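Local coordinates for Non-structural protein NS2 (Bluetongue virus, PDB 1UTY) that binds single-stranded RNA; this chain is the N-terminal RNA-binding domain of a longer viral non-structural phosphoprotein, at residues G24-L29 with V43-V48; A65-D70 with I74-L79. All blocks are in the same frame, centred on the assembly; numbering follows the deposited sequence.

Contact 1 (G24-L29 with V43-V48); sequences GAIAKL and VAFKPV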
# COMPACT_ATOMS: atom_id res chain seq x y z
N GLY A 24 16.56 -14.76 1.96
CA GLY A 24 16.28 -15.89 2.82
C GLY A 24 17.33 -16.98 2.71
O GLY A 24 17.74 -17.55 3.73
N ALA A 25 17.76 -17.25 1.48
CA ALA A 25 18.77 -18.28 1.21
C ALA A 25 20.05 -17.94 1.96
O ALA A 25 20.62 -18.78 2.65
CB ALA A 25 19.03 -18.41 -0.31
N ILE A 26 20.47 -16.68 1.83
CA ILE A 26 21.69 -16.17 2.42
C ILE A 26 21.62 -16.16 3.94
O ILE A 26 22.56 -16.56 4.61
CB ILE A 26 21.98 -14.75 1.85
CG1 ILE A 26 22.44 -14.83 0.38
CG2 ILE A 26 22.97 -13.97 2.71
CD1 ILE A 26 23.55 -15.85 0.08
N ALA A 27 20.50 -15.70 4.49
CA ALA A 27 20.31 -15.73 5.93
C ALA A 27 20.43 -17.16 6.46
O ALA A 27 21.12 -17.40 7.46
CB ALA A 27 18.96 -15.11 6.28
N LYS A 28 19.77 -18.09 5.77
CA LYS A 28 19.77 -19.51 6.11
C LYS A 28 21.17 -20.11 6.00
O LYS A 28 21.62 -20.77 6.93
CB LYS A 28 18.79 -20.28 5.20
CG LYS A 28 18.48 -21.73 5.65
CD LYS A 28 17.11 -22.18 5.13
CE LYS A 28 17.00 -23.70 5.06
NZ LYS A 28 16.74 -24.30 6.41
N LEU A 29 21.84 -19.85 4.89
CA LEU A 29 23.22 -20.28 4.68
C LEU A 29 24.17 -19.79 5.79
O LEU A 29 25.13 -20.48 6.13
CB LEU A 29 23.73 -19.83 3.30
CG LEU A 29 25.20 -19.36 3.16
CD1 LEU A 29 26.13 -20.50 2.77
CD2 LEU A 29 25.36 -18.20 2.19
N VAL A 43 25.30 1.74 1.87
CA VAL A 43 24.43 0.60 1.62
C VAL A 43 25.00 -0.67 2.25
O VAL A 43 26.20 -0.74 2.54
CB VAL A 43 24.15 0.42 0.11
CG1 VAL A 43 23.82 1.79 -0.50
CG2 VAL A 43 25.35 -0.23 -0.60
N ALA A 44 24.14 -1.64 2.49
CA ALA A 44 24.60 -2.91 3.07
C ALA A 44 23.67 -4.05 2.77
O ALA A 44 22.46 -3.89 2.70
CB ALA A 44 24.85 -2.78 4.61
N PHE A 45 24.26 -5.23 2.61
CA PHE A 45 23.51 -6.47 2.55
C PHE A 45 24.20 -7.35 3.59
O PHE A 45 25.40 -7.57 3.50
CB PHE A 45 23.58 -7.04 1.12
CG PHE A 45 22.91 -8.39 0.94
CD1 PHE A 45 23.55 -9.57 1.30
CD2 PHE A 45 21.64 -8.48 0.35
CE1 PHE A 45 22.93 -10.83 1.11
CE2 PHE A 45 21.02 -9.72 0.17
CZ PHE A 45 21.66 -10.89 0.54
N LYS A 46 23.46 -7.80 4.60
CA LYS A 46 24.08 -8.61 5.65
C LYS A 46 23.09 -9.43 6.45
O LYS A 46 22.14 -8.87 6.98
CB LYS A 46 24.92 -7.75 6.61
CG LYS A 46 25.35 -8.51 7.86
CD LYS A 46 26.50 -7.85 8.61
CE LYS A 46 27.20 -8.86 9.53
NZ LYS A 46 28.20 -8.24 10.46
N PRO A 47 23.32 -10.74 6.54
CA PRO A 47 22.56 -11.61 7.45
C PRO A 47 22.82 -11.20 8.90
O PRO A 47 23.98 -11.08 9.29
CB PRO A 47 23.16 -13.00 7.20
CG PRO A 47 23.79 -12.91 5.89
CD PRO A 47 24.32 -11.51 5.77
N VAL A 48 21.75 -10.97 9.67
CA VAL A 48 21.90 -10.53 11.06
C VAL A 48 20.95 -11.25 12.03
O VAL A 48 19.98 -11.88 11.61
CB VAL A 48 21.73 -9.00 11.22
CG1 VAL A 48 22.92 -8.29 10.62
CG2 VAL A 48 20.40 -8.52 10.60

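Contact 2 (A65-D70 with I74-L79); sequences AYRIQD and IISLML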
# COMPACT_ATOMS: atom_id res chain seq x y z
N ALA A 65 7.34 -8.38 -5.42
CA ALA A 65 7.49 -6.94 -5.33
C ALA A 65 6.80 -6.46 -4.06
O ALA A 65 5.61 -6.69 -3.88
CB ALA A 65 6.87 -6.29 -6.53
N TYR A 66 7.55 -5.81 -3.17
CA TYR A 66 7.03 -5.34 -1.89
C TYR A 66 7.30 -3.84 -1.70
O TYR A 66 8.42 -3.38 -1.83
CB TYR A 66 7.65 -6.12 -0.74
CG TYR A 66 7.48 -7.62 -0.83
CD1 TYR A 66 6.32 -8.23 -0.38
CD2 TYR A 66 8.49 -8.44 -1.36
CE1 TYR A 66 6.15 -9.59 -0.45
CE2 TYR A 66 8.34 -9.81 -1.42
CZ TYR A 66 7.16 -10.38 -0.96
OH TYR A 66 6.95 -11.72 -1.01
N ARG A 67 6.24 -3.10 -1.41
CA ARG A 67 6.35 -1.67 -1.16
C ARG A 67 5.94 -1.37 0.27
O ARG A 67 4.77 -1.49 0.61
CB ARG A 67 5.47 -0.90 -2.14
CG ARG A 67 5.48 0.62 -1.97
CD ARG A 67 4.97 1.36 -3.20
NE ARG A 67 6.07 1.73 -4.10
CZ ARG A 67 5.92 2.09 -5.39
NH1 ARG A 67 4.71 2.11 -5.97
NH2 ARG A 67 7.00 2.44 -6.09
N ILE A 68 6.90 -1.00 1.10
CA ILE A 68 6.57 -0.63 2.47
C ILE A 68 6.03 0.79 2.50
O ILE A 68 6.70 1.70 2.03
CB ILE A 68 7.77 -0.78 3.41
CG1 ILE A 68 8.17 -2.26 3.52
CG2 ILE A 68 7.45 -0.19 4.78
CD1 ILE A 68 9.63 -2.48 3.94
N GLN A 69 4.83 0.97 3.05
CA GLN A 69 4.24 2.31 3.10
C GLN A 69 4.08 2.90 4.49
O GLN A 69 3.17 2.56 5.27
CB GLN A 69 2.95 2.38 2.29
CG GLN A 69 3.14 3.18 1.03
CD GLN A 69 2.77 2.41 -0.20
OE1 GLN A 69 2.63 1.19 -0.15
NE2 GLN A 69 2.60 3.11 -1.33
N ASP A 70 4.98 3.82 4.77
CA ASP A 70 5.12 4.41 6.07
C ASP A 70 4.94 5.92 5.95
O ASP A 70 5.87 6.69 6.17
CB ASP A 70 6.48 4.03 6.65
CG ASP A 70 6.62 4.42 8.09
OD1 ASP A 70 5.60 4.83 8.70
OD2 ASP A 70 7.73 4.34 8.69
N ILE A 74 8.46 5.70 1.69
CA ILE A 74 8.05 4.56 0.86
C ILE A 74 9.30 3.81 0.40
O ILE A 74 10.17 4.38 -0.26
CB ILE A 74 7.21 5.04 -0.35
CG1 ILE A 74 6.01 5.87 0.13
CG2 ILE A 74 6.69 3.88 -1.12
CD1 ILE A 74 5.51 6.90 -0.85
N ILE A 75 9.39 2.53 0.77
CA ILE A 75 10.52 1.68 0.37
C ILE A 75 10.06 0.58 -0.59
O ILE A 75 9.23 -0.25 -0.23
CB ILE A 75 11.20 1.06 1.62
CG1 ILE A 75 11.47 2.14 2.68
CG2 ILE A 75 12.53 0.41 1.23
CD1 ILE A 75 10.81 1.87 4.01
N SER A 76 10.59 0.58 -1.81
CA SER A 76 10.17 -0.39 -2.83
C SER A 76 11.24 -1.44 -3.01
O SER A 76 12.40 -1.11 -3.27
CB SER A 76 9.91 0.28 -4.18
OG SER A 76 8.96 1.32 -4.05
N LEU A 77 10.85 -2.71 -2.92
CA LEU A 77 11.83 -3.79 -2.96
C LEU A 77 11.41 -4.90 -3.92
O LEU A 77 10.26 -5.36 -3.91
CB LEU A 77 12.04 -4.38 -1.57
CG LEU A 77 12.44 -3.46 -0.43
CD1 LEU A 77 11.19 -3.13 0.43
CD2 LEU A 77 13.53 -4.11 0.40
N MET A 78 12.36 -5.29 -4.76
CA MET A 78 12.23 -6.50 -5.55
C MET A 78 13.04 -7.61 -4.90
O MET A 78 14.27 -7.55 -4.87
CB MET A 78 12.71 -6.27 -6.98
CG MET A 78 11.89 -5.28 -7.77
SD MET A 78 10.15 -5.75 -7.88
CE MET A 78 9.62 -4.52 -9.00
N LEU A 79 12.35 -8.61 -4.36
CA LEU A 79 13.05 -9.76 -3.77
C LEU A 79 12.86 -10.95 -4.65
O LEU A 79 11.73 -11.46 -4.77
CB LEU A 79 12.55 -10.05 -2.35
CG LEU A 79 12.48 -8.85 -1.39
CD1 LEU A 79 11.93 -9.28 -0.04
CD2 LEU A 79 13.88 -8.13 -1.25

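Contact 1 (G24-L29 with V43-V48)
Ile26 reaches out from helix 24-29 and fits against two side chains of strand 44-48, the ring of Phe45 and the ring of Pro47. Its CB already points toward the strand, and stands 4.1 Å from both Phe45 CE1 and Phe45 CZ. At CB the chain forks. The branch through CG1, which lies anti to the carbonyl carbon (chi1 -72°), passes the same end of the aromatic ring, with CG1 4.0 Å from Phe45 CZ; CD1 at its tip then turns away from the strand. The shorter branch makes the tighter fit: methyl CG2 is 3.5 Å from Phe45 CE1, meeting the ring at its edge and near its plane, and is equally close, at 3.5 Å, to Pro47 CG. One methyl group thus sits in the corner formed by the aromatic edge and Pro47 CG.

Phe45 gets there by extension, since its own CA-CB bond does not aim at the helix. With CG anti to the backbone N (chi1 177°), the ring stretches out until CE1 and CZ meet the isoleucine.

In the fold, this is a short helix laid against strand 44-48, an outermost strand of the mixed sheet within this chain, with the two short axes 8.0 Å apart and inclined at 47°. Ala44, Lys46 and Val48 share backbone hydrogen bonds with Lys38, Gln36 and Tyr34 of strand 34-39, which tie the strand into the sheet, while the contact with the helix is wholly apolar.

Farther along, the backbones draw closest at Ala27 and Pro47, where Ala27 CA is 4.1 Å from Pro47 CB. Pro47 also touches Ser30 and Gln32 in the loop after the helix, and the Ser30 hydroxyl is hydrogen-bonded to the carbonyl oxygen of Ile26.

Contact 2 (A65-D70 with I74-L79)
Arg67 leaves its strand with CG anti to the backbone N (chi1 179°), runs on nearly extended through chi2, and then bends at chi3 (-93°), which swings its guanidinium group over to Ser76 on the facing strand. The serine answers with OG set anti to its own carbonyl carbon, beside the backbone N. The arginine takes that one oxygen side-on with two nitrogens: Arg67 NE donates to Ser76 OG at 2.9 Å and Arg67 NH2 to the same atom at 3.0 Å, the oxygen lying close to the guanidinium plane. NH2 also forms a salt bridge with Glu92, so that nitrogen has two partners. Methyl CG2 of Ile74 supports the arginine's aliphatic part, 3.6 Å from Arg67 CG.

The two strands form an antiparallel beta hairpin near the middle of the domain. Tyr66 and Leu77 make a hydrogen-bonded pair, with Tyr66 N to Leu77 O at 2.8 Å and nearly straight (176°), and Ile68 and Ile75 make the next one. Arg67 and Ser76 sit between them as a non-hydrogen-bonded pair, so here the side chains supply the polar link that the backbone does not.

On the face opposite Arg67, the side chains that meet are apolar where they touch. Ile68 and Ile75 run alongside each other in the same direction, Ile75 CD1 4.0 Å from Ile68 CG2, and Ile68 CD1 reaches diagonally to Leu77 CD1 at 3.9 Å. The side chains of Leu79 and Tyr66 cross at about a right angle, Leu79 CD1 3.8 Å from Tyr66 CD2, while the tyrosine hydroxyl is hydrogen-bonded to Gly62 O. Strands 56-59 and 10-15 pack onto this face through Tyr56, Leu58, Ile12 and Val14. Near the turn of the hairpin, Ile74 packs on Gly71 of the second subunit.

How the contacts relate
Contact 1 is complete before the chain starts contact 2, and their centres lie about 18 Å apart, with nearest atoms about 7 Å apart and not touching. Both reach the same mixed sheet but at different places: strand 44-48 is an outermost strand within this chain, and five strands, 34-39, 10-15, 56-59, 113-123 and 97-110, lie between it and the hairpin of strands 64-70 and 73-79 in the sheet order. Contact 1 is peripheral and only partly buried; contact 2 is buried near the chain centre and also touches the second subunit through Ile74. One fixes helix 22-29 on the edge strand, the other forms the hairpin within the same sheet of the RNA-binding domain.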